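Local structure of putative cyclohexadienyl dehydrogenase and ADH prephenate dehydrogenase (Rhizobium meliloti, 4WJI) at residues T55-A58 against A59-V62; S259-R262 against A263-G267; T148-A151 against G152-E155; I186-H189 against L190-I194; I15-S18 against I19-I23. The protein probably catalyses the NAD(P)-dependent oxidative decarboxylation of prephenate to 4-hydroxyphenylpyruvate in tyrosine biosynthesis, and binds NADP and tyrosine. One frame throughout, in Å; residues are numbered along the deposited sequence. Where two conformers were deposited one is given.

Contact 1 of 5, residues T55-A58 against A59-V62; sequences TLSA and AEAV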
loop_
_atom_site.group_PDB
_atom_site.type_symbol
_atom_site.label_atom_id
_atom_site.label_comp_id
_atom_site.label_asym_id
_atom_site.label_seq_id
_atom_site.Cartn_x
_atom_site.Cartn_y
_atom_site.Cartn_z
ATOM N N THR A 55 -27.017 -24.451 -9.145
ATOM C CA THR A 55 -27.025 -25.753 -8.475
ATOM C C THR A 55 -26.011 -25.830 -7.408
ATOM O O THR A 55 -24.983 -25.152 -7.471
ATOM C CB THR A 55 -26.802 -26.908 -9.479
ATOM O OG1 THR A 55 -26.784 -28.172 -8.814
ATOM C CG2 THR A 55 -25.525 -26.743 -10.270
ATOM N N LEU A 56 -26.304 -26.634 -6.389
ATOM C CA LEU A 56 -25.342 -26.947 -5.353
ATOM C C LEU A 56 -24.329 -28.027 -5.742
ATOM O O LEU A 56 -23.320 -28.221 -5.035
ATOM C CB LEU A 56 -26.071 -27.361 -4.077
ATOM C CG LEU A 56 -26.988 -26.334 -3.403
ATOM C CD1 LEU A 56 -27.945 -26.996 -2.394
ATOM C CD2 LEU A 56 -26.140 -25.264 -2.702
ATOM N N SER A 57 -24.576 -28.716 -6.849
ATOM C CA SER A 57 -23.733 -29.785 -7.279
ATOM C C SER A 57 -22.826 -29.348 -8.399
ATOM O O SER A 57 -23.299 -29.101 -9.523
ATOM C CB SER A 57 -24.594 -30.922 -7.756
ATOM O OG SER A 57 -23.828 -31.901 -8.362
ATOM N N ALA A 58 -21.514 -29.303 -8.139
ATOM C CA ALA A 58 -20.558 -29.024 -9.217
ATOM C C ALA A 58 -20.615 -30.098 -10.332
ATOM O O ALA A 58 -20.481 -29.785 -11.505
ATOM C CB ALA A 58 -19.153 -28.905 -8.651
ATOM N N ALA A 59 -20.848 -31.357 -9.956
ATOM C CA ALA A 59 -20.983 -32.413 -10.945
ATOM C C ALA A 59 -22.132 -32.094 -11.909
ATOM O O ALA A 59 -21.962 -32.193 -13.133
ATOM C CB ALA A 59 -21.185 -33.746 -10.265
ATOM N N GLU A 60 -23.296 -31.723 -11.372
ATOM C CA GLU A 60 -24.411 -31.331 -12.237
ATOM C C GLU A 60 -24.100 -30.078 -13.057
ATOM O O GLU A 60 -24.468 -29.982 -14.235
ATOM C CB GLU A 60 -25.655 -30.974 -11.422
ATOM C CG GLU A 60 -26.448 -32.073 -10.788
ATOM C CD GLU A 60 -27.783 -31.538 -10.242
ATOM O OE1 GLU A 60 -28.049 -30.270 -10.210
ATOM O OE2 GLU A 60 -28.578 -32.402 -9.824
ATOM N N ALA A 61 -23.400 -29.132 -12.440
ATOM C CA ALA A 61 -23.145 -27.843 -13.094
ATOM C C ALA A 61 -22.374 -27.955 -14.399
ATOM O O ALA A 61 -22.557 -27.124 -15.323
ATOM C CB ALA A 61 -22.400 -26.905 -12.157
ATOM N N VAL A 62 -21.456 -28.912 -14.432
ATOM C CA VAL A 62 -20.598 -29.051 -15.591
ATOM C C VAL A 62 -21.209 -29.860 -16.726
ATOM O O VAL A 62 -20.626 -29.930 -17.794
ATOM C CB VAL A 62 -19.195 -29.585 -15.259
ATOM C CG1 VAL A 62 -18.564 -28.729 -14.190
ATOM C CG2 VAL A 62 -19.231 -31.042 -14.798
HETATM O O HOH W 1 -21.223 -32.554 -7.114
#
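Ser57 and Glu60 meet at the N terminus of a helix: Ser57 stands at the N-cap, and its OG accepts from the backbone N-H of Glu60, Ser57 OG to Glu60 N 3.1 Å, in an almost straight bond (172° at the hydrogen). With OG anti to its own backbone N (chi1 171°), the hydroxyl swings over the first helical turn, where a water joins it to Ala59 N. A second hydroxyl bond lies beside the cap. Thr55 OG1 donates to Glu60 OE1 over 2.8 Å, meeting the carboxylate from above its plane, and also accepts from Ser57 N in an ST turn. Backbone bonds follow, Ala61 N to Ser57 O (2.9 Å) and Val62 N to Ala58 O. Apolar contact is slight: the Thr55 methyl CG2 rests on Ala61 CB at 3.7 Å, and the Ser57 CB lies along the aliphatic part of Glu60. The turn links strand 53-55 to helix 58-61 in the nucleotide-binding domain, with Ala61 packed on strand 29-35 and Ala58 and Ala59 against helix 77-84.

Contact 2 of 5, residues S259-R262 against A263-G267; sequences SLQR and AIRWG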
loop_
_atom_site.group_PDB
_atom_site.type_symbol
_atom_site.label_atom_id
_atom_site.label_comp_id
_atom_site.label_asym_id
_atom_site.label_seq_id
_atom_site.Cartn_x
_atom_site.Cartn_y
_atom_site.Cartn_z
ATOM N N SER A 259 20.801 -5.948 6.225
ATOM C CA SER A 259 21.743 -4.940 5.719
ATOM C C SER A 259 21.203 -3.512 5.897
ATOM O O SER A 259 21.936 -2.594 6.299
ATOM C CB SER A 259 22.045 -5.210 4.252
ATOM O OG SER A 259 22.676 -6.465 4.097
ATOM N N LEU A 260 19.926 -3.312 5.637
ATOM C CA LEU A 260 19.311 -2.005 5.886
ATOM C C LEU A 260 19.313 -1.650 7.386
ATOM O O LEU A 260 19.623 -0.527 7.758
ATOM C CB LEU A 260 17.888 -2.000 5.313
ATOM C CG LEU A 260 17.120 -0.701 5.183
ATOM C CD1 LEU A 260 17.949 0.380 4.550
ATOM C CD2 LEU A 260 15.871 -0.986 4.339
ATOM N N GLN A 261 19.000 -2.621 8.250
ATOM C CA GLN A 261 19.040 -2.438 9.669
ATOM C C GLN A 261 20.462 -2.015 10.108
ATOM O O GLN A 261 20.602 -1.120 10.983
ATOM C CB GLN A 261 18.607 -3.718 10.367
ATOM C CG GLN A 261 18.387 -3.630 11.848
ATOM C CD GLN A 261 19.641 -3.939 12.635
ATOM O OE1 GLN A 261 20.724 -4.159 12.060
ATOM N NE2 GLN A 261 19.512 -3.950 13.960
ATOM N N ARG A 262 21.483 -2.620 9.522
ATOM C CA ARG A 262 22.863 -2.272 9.870
ATOM C C ARG A 262 23.199 -0.841 9.414
ATOM O O ARG A 262 23.833 -0.084 10.174
ATOM C CB ARG A 262 23.819 -3.267 9.228
ATOM C CG ARG A 262 25.233 -3.112 9.712
ATOM C CD ARG A 262 26.160 -4.246 9.253
ATOM N NE ARG A 262 26.321 -4.189 7.797
ATOM C CZ ARG A 262 25.820 -5.062 6.922
ATOM N NH1 ARG A 262 25.141 -6.136 7.330
ATOM N NH2 ARG A 262 26.021 -4.872 5.618
ATOM N N ALA A 263 22.766 -0.444 8.214
ATOM C CA ALA A 263 22.935 0.963 7.762
ATOM C C ALA A 263 22.255 1.960 8.716
ATOM O O ALA A 263 22.818 3.024 9.028
ATOM C CB ALA A 263 22.400 1.144 6.357
ATOM N N ILE A 264 21.074 1.618 9.237
ATOM C CA ILE A 264 20.429 2.489 10.215
ATOM C C ILE A 264 21.208 2.509 11.560
ATOM O O ILE A 264 21.474 3.570 12.141
ATOM C CB ILE A 264 18.955 2.079 10.430
ATOM C CG1 ILE A 264 18.150 2.259 9.136
ATOM C CG2 ILE A 264 18.309 2.921 11.509
ATOM C CD1 ILE A 264 16.729 1.719 9.208
ATOM N N ARG A 265 21.605 1.333 12.037
ATOM C CA ARG A 265 22.418 1.225 13.232
ATOM C C ARG A 265 23.699 2.046 13.178
ATOM O O ARG A 265 24.099 2.632 14.215
ATOM C CB ARG A 265 22.827 -0.260 13.498
ATOM C CG ARG A 265 21.922 -1.065 14.399
ATOM C CD ARG A 265 22.545 -2.398 14.910
ATOM N NE ARG A 265 22.759 -3.386 13.834
ATOM C CZ ARG A 265 23.939 -3.935 13.494
ATOM N NH1 ARG A 265 25.061 -3.605 14.121
ATOM N NH2 ARG A 265 24.008 -4.803 12.496
ATOM N N TRP A 266 24.345 2.088 11.999
ATOM C CA TRP A 266 25.647 2.751 11.857
ATOM C C TRP A 266 25.542 4.143 11.286
ATOM O O TRP A 266 26.566 4.794 11.002
ATOM C CB TRP A 266 26.536 1.882 10.970
ATOM C CG TRP A 266 26.976 0.590 11.627
ATOM C CD1 TRP A 266 26.829 0.248 12.931
ATOM C CD2 TRP A 266 27.739 -0.452 11.024
ATOM N NE1 TRP A 266 27.411 -0.983 13.175
ATOM C CE2 TRP A 266 27.978 -1.430 12.014
ATOM C CE3 TRP A 266 28.213 -0.676 9.731
ATOM C CZ2 TRP A 266 28.684 -2.614 11.752
ATOM C CZ3 TRP A 266 28.915 -1.854 9.475
ATOM C CH2 TRP A 266 29.152 -2.798 10.485
ATOM N N GLY A 267 24.308 4.622 11.098
ATOM C CA GLY A 267 24.125 5.952 10.566
ATOM C C GLY A 267 24.720 6.174 9.177
ATOM O O GLY A 267 25.235 7.262 8.875
HETATM O O HOH W 2 21.783 -6.210 10.728
#
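Leu260, Ala263 and Ile264 make the tightly packed, buried side of this helix end, where Ile264 CG1 lies 3.4 Å from Leu260 O. The solvent side carries two long pairs. Arg262 CG sits over one face of the indole, 3.7 Å from the centroid of the Trp266 six-membered ring and 4° off its normal, a CH-pi contact; Arg262 CD follows at 3.5 Å from Trp266 CH2. These side chains run alongside each other, with the guanidinium tilted 60° to the ring. Bent at chi2 (-90°), Gln261 brings OE1 to Arg265 NE at 2.8 Å, in the guanidinium plane, while a weak bond from Arg265 NH2 and a bridging water complete the grip. With an alanine here, in place of Gln261, Arg265 NE would probably lose this acceptor and the guanidinium would be freer to turn. Gly267, with positive phi, is the C-prime residue of the Schellman motif ending helix 243-265. The buried trio packs on helix 269-278, and Leu247 of the second subunit meets Gln261, Ile264 and Arg265.

Contact 3 of 5, residues T148-A151 against G152-E155; sequences TPPA and GTDE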
loop_
_atom_site.group_PDB
_atom_site.type_symbol
_atom_site.label_atom_id
_atom_site.label_comp_id
_atom_site.label_asym_id
_atom_site.label_seq_id
_atom_site.Cartn_x
_atom_site.Cartn_y
_atom_site.Cartn_z
ATOM N N THR A 148 -1.024 -20.861 -18.075
ATOM C CA THR A 148 0.135 -21.763 -17.887
ATOM C C THR A 148 -0.213 -23.187 -18.445
ATOM O O THR A 148 -0.278 -24.163 -17.698
ATOM C CB THR A 148 0.632 -21.812 -16.412
ATOM O OG1 THR A 148 -0.352 -22.443 -15.582
ATOM C CG2 THR A 148 0.889 -20.460 -15.871
ATOM N N PRO A 149 -0.493 -23.296 -19.774
ATOM C CA PRO A 149 -0.856 -24.617 -20.322
ATOM C C PRO A 149 0.289 -25.613 -20.239
ATOM O O PRO A 149 1.391 -25.295 -20.633
ATOM C CB PRO A 149 -1.162 -24.333 -21.788
ATOM C CG PRO A 149 -0.728 -22.966 -22.061
ATOM C CD PRO A 149 -0.376 -22.261 -20.813
ATOM N N PRO A 150 0.018 -26.817 -19.736
ATOM C CA PRO A 150 1.055 -27.850 -19.779
ATOM C C PRO A 150 1.436 -28.192 -21.240
ATOM O O PRO A 150 0.707 -27.962 -22.168
ATOM C CB PRO A 150 0.399 -29.025 -19.044
ATOM C CG PRO A 150 -0.599 -28.400 -18.126
ATOM C CD PRO A 150 -1.113 -27.192 -18.862
ATOM N N ALA A 151 2.631 -28.719 -21.410
ATOM C CA ALA A 151 3.118 -29.145 -22.711
ATOM C C ALA A 151 2.114 -30.094 -23.351
ATOM O O ALA A 151 1.612 -30.968 -22.699
ATOM C CB ALA A 151 4.449 -29.864 -22.514
ATOM N N GLY A 152 1.820 -29.897 -24.623
ATOM C CA GLY A 152 0.908 -30.744 -25.369
ATOM C C GLY A 152 -0.564 -30.362 -25.237
ATOM O O GLY A 152 -1.401 -31.011 -25.792
ATOM N N THR A 153 -0.858 -29.279 -24.525
ATOM C CA THR A 153 -2.247 -28.795 -24.459
ATOM C C THR A 153 -2.703 -28.342 -25.858
ATOM O O THR A 153 -1.943 -27.732 -26.599
ATOM C CB THR A 153 -2.382 -27.645 -23.450
ATOM O OG1 THR A 153 -1.855 -28.038 -22.179
ATOM C CG2 THR A 153 -3.843 -27.268 -23.288
ATOM N N ASP A 154 -3.949 -28.672 -26.192
ATOM C CA ASP A 154 -4.633 -28.282 -27.430
ATOM C C ASP A 154 -4.520 -26.787 -27.686
ATOM O O ASP A 154 -4.961 -25.978 -26.876
ATOM C CB ASP A 154 -6.123 -28.721 -27.333
ATOM C CG ASP A 154 -6.919 -28.462 -28.614
ATOM O OD1 ASP A 154 -7.027 -27.313 -29.029
ATOM O OD2 ASP A 154 -7.462 -29.418 -29.228
ATOM N N GLU A 155 -3.949 -26.393 -28.820
ATOM C CA GLU A 155 -3.645 -24.976 -29.049
ATOM C C GLU A 155 -4.897 -24.195 -29.354
ATOM O O GLU A 155 -4.952 -22.977 -29.097
ATOM C CB GLU A 155 -2.527 -24.758 -30.117
ATOM C CG GLU A 155 -1.121 -25.177 -29.641
ATOM C CD GLU A 155 -0.501 -24.338 -28.508
ATOM O OE1 GLU A 155 -0.774 -23.114 -28.400
ATOM O OE2 GLU A 155 0.307 -24.906 -27.725
#
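Pro150 and Thr153 are the first and last residues of a type II beta turn, with Ala151 and Gly152 at its corners, the tight reversal between strand 144-147 and helix 155-167. Its backbone bond runs from Thr153 N to Pro150 O, 3.1 Å. Ala151 has the polyproline-like angles of the first corner (phi -53°, psi 135°), and Gly152 has positive phi (86°). A CB on Gly152 would collide with Ala151 O, which is why type II turns favour glycine in this position.

The side chain of Thr153 reinforces the reversal. Its hydroxyl lies beside its own backbone N, with OG1 anti to the carbonyl carbon, and from there it turns back into the bend. Thr153 CB lies 3.9 Å from Pro149 CB. Both proline rings border the hydroxyl, Pro150 CD at 3.5 Å and Pro149 CB at 3.8 Å from Thr153 OG1. Around the turn, Pro149 and Thr153 both touch Val158 of helix 155-167, while Pro150 meets Pro120 of strand 117-123. Asp154 stands at the N-cap of helix 155-167, its OD1 accepting from Ala157 N. The turn itself is at the surface, away from the cofactor and tyrosine sites. Pro150 O takes two bonds from one residue: Thr153 OG1 donates to it over a short 2.6 Å, from the same face of the carbonyl plane as Thr153 N.

Contact 4 of 5, residues I186-H189 against L190-I194; sequences IVSH and LPHII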
loop_
_atom_site.group_PDB
_atom_site.type_symbol
_atom_site.label_atom_id
_atom_site.label_comp_id
_atom_site.label_asym_id
_atom_site.label_seq_id
_atom_site.Cartn_x
_atom_site.Cartn_y
_atom_site.Cartn_z
ATOM N N ILE A 186 7.289 -13.024 -5.677
ATOM C CA ILE A 186 7.825 -11.680 -5.391
ATOM C C ILE A 186 6.814 -10.579 -5.619
ATOM O O ILE A 186 6.812 -9.640 -4.831
ATOM C CB ILE A 186 9.185 -11.414 -6.100
ATOM C CG1 ILE A 186 9.772 -10.062 -5.697
ATOM C CG2 ILE A 186 9.083 -11.522 -7.606
ATOM C CD1 ILE A 186 10.051 -9.936 -4.192
ATOM N N VAL A 187 6.015 -10.637 -6.701
ATOM C CA VAL A 187 5.110 -9.492 -7.007
ATOM C C VAL A 187 3.824 -9.531 -6.202
ATOM O O VAL A 187 3.109 -8.512 -6.128
ATOM C CB VAL A 187 4.706 -9.301 -8.503
ATOM C CG1 VAL A 187 5.899 -8.960 -9.380
ATOM C CG2 VAL A 187 3.920 -10.489 -9.045
ATOM N N SER A 188 3.478 -10.667 -5.588
ATOM C CA SER A 188 2.205 -10.767 -4.881
ATOM C C SER A 188 2.302 -11.415 -3.507
ATOM O O SER A 188 1.820 -10.873 -2.528
ATOM C CB SER A 188 1.214 -11.582 -5.754
ATOM O OG SER A 188 -0.046 -11.693 -5.102
ATOM N N HIS A 189 2.895 -12.611 -3.432
ATOM C CA HIS A 189 2.819 -13.357 -2.209
ATOM C C HIS A 189 3.651 -12.761 -1.077
ATOM O O HIS A 189 3.128 -12.574 0.018
ATOM C CB HIS A 189 3.120 -14.849 -2.438
ATOM C CG HIS A 189 2.276 -15.437 -3.529
ATOM N ND1 HIS A 189 2.620 -16.611 -4.165
ATOM C CD2 HIS A 189 1.171 -14.970 -4.158
ATOM C CE1 HIS A 189 1.718 -16.879 -5.091
ATOM N NE2 HIS A 189 0.830 -15.881 -5.117
ATOM N N LEU A 190 4.910 -12.453 -1.368
ATOM C CA LEU A 190 5.749 -11.771 -0.380
ATOM C C LEU A 190 5.136 -10.450 0.058
ATOM O O LEU A 190 5.030 -10.189 1.267
ATOM C CB LEU A 190 7.196 -11.619 -0.864
ATOM C CG LEU A 190 8.156 -10.992 0.160
ATOM C CD1 LEU A 190 8.306 -11.912 1.359
ATOM C CD2 LEU A 190 9.515 -10.686 -0.430
ATOM N N PRO A 191 4.665 -9.604 -0.893
ATOM C CA PRO A 191 4.013 -8.348 -0.429
ATOM C C PRO A 191 2.881 -8.600 0.576
ATOM O O PRO A 191 2.796 -7.902 1.611
ATOM C CB PRO A 191 3.506 -7.728 -1.752
ATOM C CG PRO A 191 4.555 -8.144 -2.740
ATOM C CD PRO A 191 4.942 -9.565 -2.327
ATOM N N HIS A 192 2.011 -9.590 0.320
ATOM C CA HIS A 192 0.933 -9.862 1.277
ATOM C C HIS A 192 1.452 -10.357 2.636
ATOM O O HIS A 192 0.958 -9.953 3.675
ATOM C CB HIS A 192 -0.127 -10.810 0.690
ATOM C CG HIS A 192 -1.053 -10.155 -0.291
ATOM N ND1 HIS A 192 -0.705 -9.860 -1.591
ATOM C CD2 HIS A 192 -2.340 -9.759 -0.147
ATOM C CE1 HIS A 192 -1.750 -9.336 -2.210
ATOM N NE2 HIS A 192 -2.743 -9.235 -1.341
ATOM N N ILE A 193 2.404 -11.298 2.604
ATOM C CA ILE A 193 2.984 -11.846 3.825
ATOM C C ILE A 193 3.607 -10.745 4.705
ATOM O O ILE A 193 3.359 -10.727 5.907
ATOM C CB ILE A 193 4.023 -12.914 3.487
ATOM C CG1 ILE A 193 3.293 -14.157 2.959
ATOM C CG2 ILE A 193 4.929 -13.244 4.675
ATOM C CD1 ILE A 193 4.198 -15.122 2.187
ATOM N N ILE A 194 4.339 -9.831 4.053
ATOM C CA ILE A 194 4.967 -8.743 4.758
ATOM C C ILE A 194 3.925 -7.779 5.334
ATOM O O ILE A 194 4.098 -7.282 6.446
ATOM C CB ILE A 194 5.993 -8.025 3.824
ATOM C CG1 ILE A 194 7.155 -8.948 3.421
ATOM C CG2 ILE A 194 6.579 -6.831 4.474
ATOM C CD1 ILE A 194 7.894 -9.630 4.527
#
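His192 places its ring beside its own backbone N, CG anti to the carbonyl carbon (chi1 -76°), and with chi2 at 77° this turns ND1 back along the helix to the carbonyl of Ser188. ND1 donates to Ser188 O over 2.9 Å, and the oxygen lies close to the ring plane, at its edge. His192 N binds the same oxygen at 3.1 Å, from the opposite face of the carbonyl plane. One residue holds Ser188 O twice, and the ND1 bond helps to set the ring's rotation. A phenylalanine in place of His192 would probably cost Ser188 O its side-chain donor, leaving the ring placed by packing alone.

Pro191 accounts for the kink in the helix: its nitrogen has no hydrogen to give the preceding turn, and Pro191 CD approaches Ile186 O to 3.1 Å. A wider pi-type turn at 186-189 lies next to it. His192 N to Ser188 O resumes the i to i+4 pattern, and Ile193 N to His189 O, 3.0 Å, continues it. On another side Ile186 CD1 meets Leu190 CD2 at 3.9 Å.

Ser188 lines the tyrosine pocket, and its OG is hydrogen-bonded to Ser219 O of the second subunit. His189 is held by Asn242 through ND1. Within helix 177-203 this bend is wedged between helix 232-241, whose Trp235 stacks on His192, and helix 243-265, which receives Leu190 and Ile193.

Contact 5 of 5, residues I15-S18 against I19-I23; sequences IGSS and IARDI. With NAP (NADP nicotinamide-adenine-dinucleotide phosphate), chain B.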
loop_
_atom_site.group_PDB
_atom_site.type_symbol
_atom_site.label_atom_id
_atom_site.label_comp_id
_atom_site.label_asym_id
_atom_site.label_seq_id
_atom_site.Cartn_x
_atom_site.Cartn_y
_atom_site.Cartn_z
ATOM N N ILE A 15 -13.789 -13.198 -7.618
ATOM C CA ILE A 15 -13.344 -13.463 -9.007
ATOM C C ILE A 15 -14.432 -14.108 -9.845
ATOM O O ILE A 15 -14.722 -13.650 -10.944
ATOM C CB ILE A 15 -12.019 -14.263 -9.024
ATOM C CG1 ILE A 15 -10.923 -13.471 -8.265
ATOM C CG2 ILE A 15 -11.634 -14.618 -10.450
ATOM C CD1 ILE A 15 -10.596 -12.141 -8.863
ATOM N N GLY A 16 -15.003 -15.182 -9.327
ATOM C CA GLY A 16 -16.076 -15.828 -10.087
ATOM C C GLY A 16 -17.252 -14.919 -10.397
ATOM O O GLY A 16 -17.802 -14.933 -11.529
ATOM N N SER A 17 -17.628 -14.088 -9.435
ATOM C CA SER A 17 -18.757 -13.176 -9.676
ATOM C C SER A 17 -18.415 -11.999 -10.598
ATOM O O SER A 17 -19.308 -11.422 -11.243
ATOM C CB SER A 17 -19.381 -12.657 -8.379
ATOM O OG SER A 17 -18.596 -11.663 -7.776
ATOM N N SER A 18 -17.147 -11.587 -10.595
ATOM C CA SER A 18 -16.691 -10.559 -11.515
ATOM C C SER A 18 -16.708 -11.107 -12.947
ATOM O O SER A 18 -17.138 -10.435 -13.907
ATOM C CB SER A 18 -15.322 -10.006 -11.094
ATOM O OG SER A 18 -15.451 -9.305 -9.864
ATOM N N ILE A 19 -16.263 -12.354 -13.085
ATOM C CA ILE A 19 -16.327 -13.038 -14.396
ATOM C C ILE A 19 -17.790 -13.172 -14.831
ATOM O O ILE A 19 -18.140 -12.853 -15.965
ATOM C CB ILE A 19 -15.623 -14.394 -14.333
ATOM C CG1 ILE A 19 -14.114 -14.191 -14.099
ATOM C CG2 ILE A 19 -15.910 -15.196 -15.563
ATOM C CD1 ILE A 19 -13.356 -15.461 -13.856
ATOM N N ALA A 20 -18.656 -13.579 -13.921
ATOM C CA ALA A 20 -20.074 -13.682 -14.264
ATOM C C ALA A 20 -20.663 -12.361 -14.792
ATOM O O ALA A 20 -21.361 -12.346 -15.792
ATOM C CB ALA A 20 -20.888 -14.182 -13.083
ATOM N N ARG A 21 -20.332 -11.254 -14.125
ATOM C CA ARG A 21 -20.866 -9.962 -14.519
ATOM C C ARG A 21 -20.318 -9.553 -15.886
ATOM O O ARG A 21 -21.072 -9.001 -16.697
ATOM C CB ARG A 21 -20.566 -8.911 -13.444
ATOM C CG ARG A 21 -21.420 -9.048 -12.188
ATOM C CD ARG A 21 -21.012 -8.041 -11.149
ATOM N NE ARG A 21 -21.790 -8.050 -9.897
ATOM C CZ ARG A 21 -21.492 -8.750 -8.807
ATOM N NH1 ARG A 21 -20.528 -9.659 -8.830
ATOM N NH2 ARG A 21 -22.176 -8.584 -7.682
ATOM N N ASP A 22 -19.049 -9.816 -16.144
ATOM C CA ASP A 22 -18.474 -9.498 -17.450
ATOM C C ASP A 22 -19.075 -10.346 -18.586
ATOM O O ASP A 22 -19.308 -9.829 -19.700
ATOM C CB ASP A 22 -16.963 -9.692 -17.459
ATOM C CG ASP A 22 -16.236 -8.633 -16.739
ATOM O OD1 ASP A 22 -16.762 -7.483 -16.606
ATOM O OD2 ASP A 22 -15.071 -8.942 -16.334
ATOM N N ILE A 23 -19.293 -11.635 -18.326
ATOM C CA ILE A 23 -19.933 -12.490 -19.305
ATOM C C ILE A 23 -21.297 -11.941 -19.652
ATOM O O ILE A 23 -21.648 -11.882 -20.839
ATOM C CB ILE A 23 -20.046 -13.966 -18.794
ATOM C CG1 ILE A 23 -18.681 -14.642 -18.680
ATOM C CG2 ILE A 23 -20.981 -14.770 -19.684
ATOM C CD1 ILE A 23 -18.745 -15.911 -17.825
HETATM P PA NAP B . -13.869 -15.596 -2.420
HETATM O O1A NAP B . -14.470 -14.295 -2.788
HETATM O O2A NAP B . -13.612 -15.964 -0.997
HETATM O O5B NAP B . -14.798 -16.752 -3.037
HETATM C C5B NAP B . -14.583 -18.110 -2.673
HETATM C C4B NAP B . -15.475 -19.066 -3.463
HETATM O O4B NAP B . -14.989 -20.389 -3.264
HETATM C C3B NAP B . -16.906 -19.091 -2.956
HETATM O O3B NAP B . -17.799 -19.502 -3.979
HETATM C C2B NAP B . -16.882 -20.189 -1.926
HETATM O O2B NAP B . -18.130 -20.807 -1.780
HETATM C C1B NAP B . -15.936 -21.172 -2.560
HETATM N N9A NAP B . -15.230 -22.122 -1.658
HETATM C C8A NAP B . -14.524 -21.844 -0.574
HETATM N N7A NAP B . -13.965 -22.889 -0.019
HETATM C C5A NAP B . -14.346 -23.936 -0.804
HETATM C C6A NAP B . -14.091 -25.321 -0.742
HETATM N N6A NAP B . -13.334 -25.848 0.240
HETATM N N1A NAP B . -14.601 -26.071 -1.696
HETATM C C2A NAP B . -15.331 -25.520 -2.651
HETATM N N3A NAP B . -15.637 -24.243 -2.787
HETATM C C4A NAP B . -15.128 -23.472 -1.835
HETATM O O3 NAP B . -12.517 -15.847 -3.243
HETATM P PN NAP B . -11.893 -15.198 -4.562
HETATM O O1N NAP B . -11.238 -13.988 -4.123
HETATM O O2N NAP B . -12.880 -15.146 -5.640
HETATM O O5D NAP B . -10.717 -16.248 -4.907
HETATM C C5D NAP B . -10.940 -17.404 -5.675
HETATM C C4D NAP B . -9.625 -17.813 -6.334
HETATM O O4D NAP B . -9.135 -16.710 -7.069
HETATM C C3D NAP B . -8.541 -18.162 -5.358
HETATM O O3D NAP B . -7.817 -19.285 -5.828
HETATM C C2D NAP B . -7.659 -16.937 -5.308
HETATM O O2D NAP B . -6.340 -17.302 -4.990
HETATM C C1D NAP B . -7.782 -16.479 -6.761
HETATM N N1N NAP B . -7.604 -15.037 -6.992
HETATM C C2N NAP B . -8.007 -14.143 -6.086
HETATM C C3N NAP B . -7.839 -12.796 -6.297
HETATM C C7N NAP B . -8.246 -11.733 -5.302
HETATM O O7N NAP B . -7.771 -10.634 -5.400
HETATM N N7N NAP B . -9.111 -12.066 -4.369
HETATM C C4N NAP B . -7.259 -12.395 -7.471
HETATM C C5N NAP B . -6.881 -13.339 -8.391
HETATM C C6N NAP B . -7.028 -14.674 -8.131
HETATM P P2B NAP B . -19.055 -20.548 -0.489
HETATM O O1X NAP B . -19.067 -19.074 -0.262
HETATM O O2X NAP B . -20.388 -21.095 -0.911
HETATM O O3X NAP B . -18.463 -21.268 0.707
#
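Ile15 and Ile19 lie one turn apart on the first helix of the Rossmann fold, and Ile15 CG2 touches Ile19 CD1 at 3.9 Å. In Ile15 the CG1 branch is anti to the carbonyl carbon (chi1 -59°), and the bend at chi2 (-62°) sends CD1 to the nicotinamide, 3.6 Å from NADP C4N. The amide of the same residue grips the cofactor's diphosphate: Ile15 N donates to NADP O2N over 2.9 Å in a nearly straight bond, consistent with a Rossmann-type GxGxxG motif, of which Gly16 would be the last glycine. In Ile19, chi1 (-66°) sets CG1 beside Ile15 O and the extended chi2 keeps CD1 near it.

The extended chain of Arg21 carries its guanidinium beside the preceding turn, edge toward Ser17, with Ser17 OG in plane, 3.0 Å from Arg21 NH1. NH1 gives a weak bond to Ser17 O, while NH2 is held by Pro132 O. Ser17 OG and Ser18 OG bond to Gly13 O and Leu14 O, one turn back, and Asp22 OD1 accepts from Gly138 N. Helix 14-26 joins strands 4-10 and 29-35 in a beta-alpha-beta unit, with Ile19 and Ala20 on Leu9 and with Ile19 and Ile23 against helix 155-167.

From the N terminus, contact 5 comes first, on the helix that follows the opening strand and meets NADP. Contact 1 follows, turning strand 53-55 into helix 58-61, its centre about 18 Å from that of contact 5. Contact 3 closes the reversal between strand 144-147 and helix 155-167. The chain then enters the dimerization domain, where contact 4 bends helix 177-203 near the bound tyrosine and contact 2 finishes helix 243-265, their centres about 24 Å apart. All five are local and lie in series: none nests within or crosses another. Three shape the nucleotide-binding half; contacts 2 and 4 both meet the second subunit.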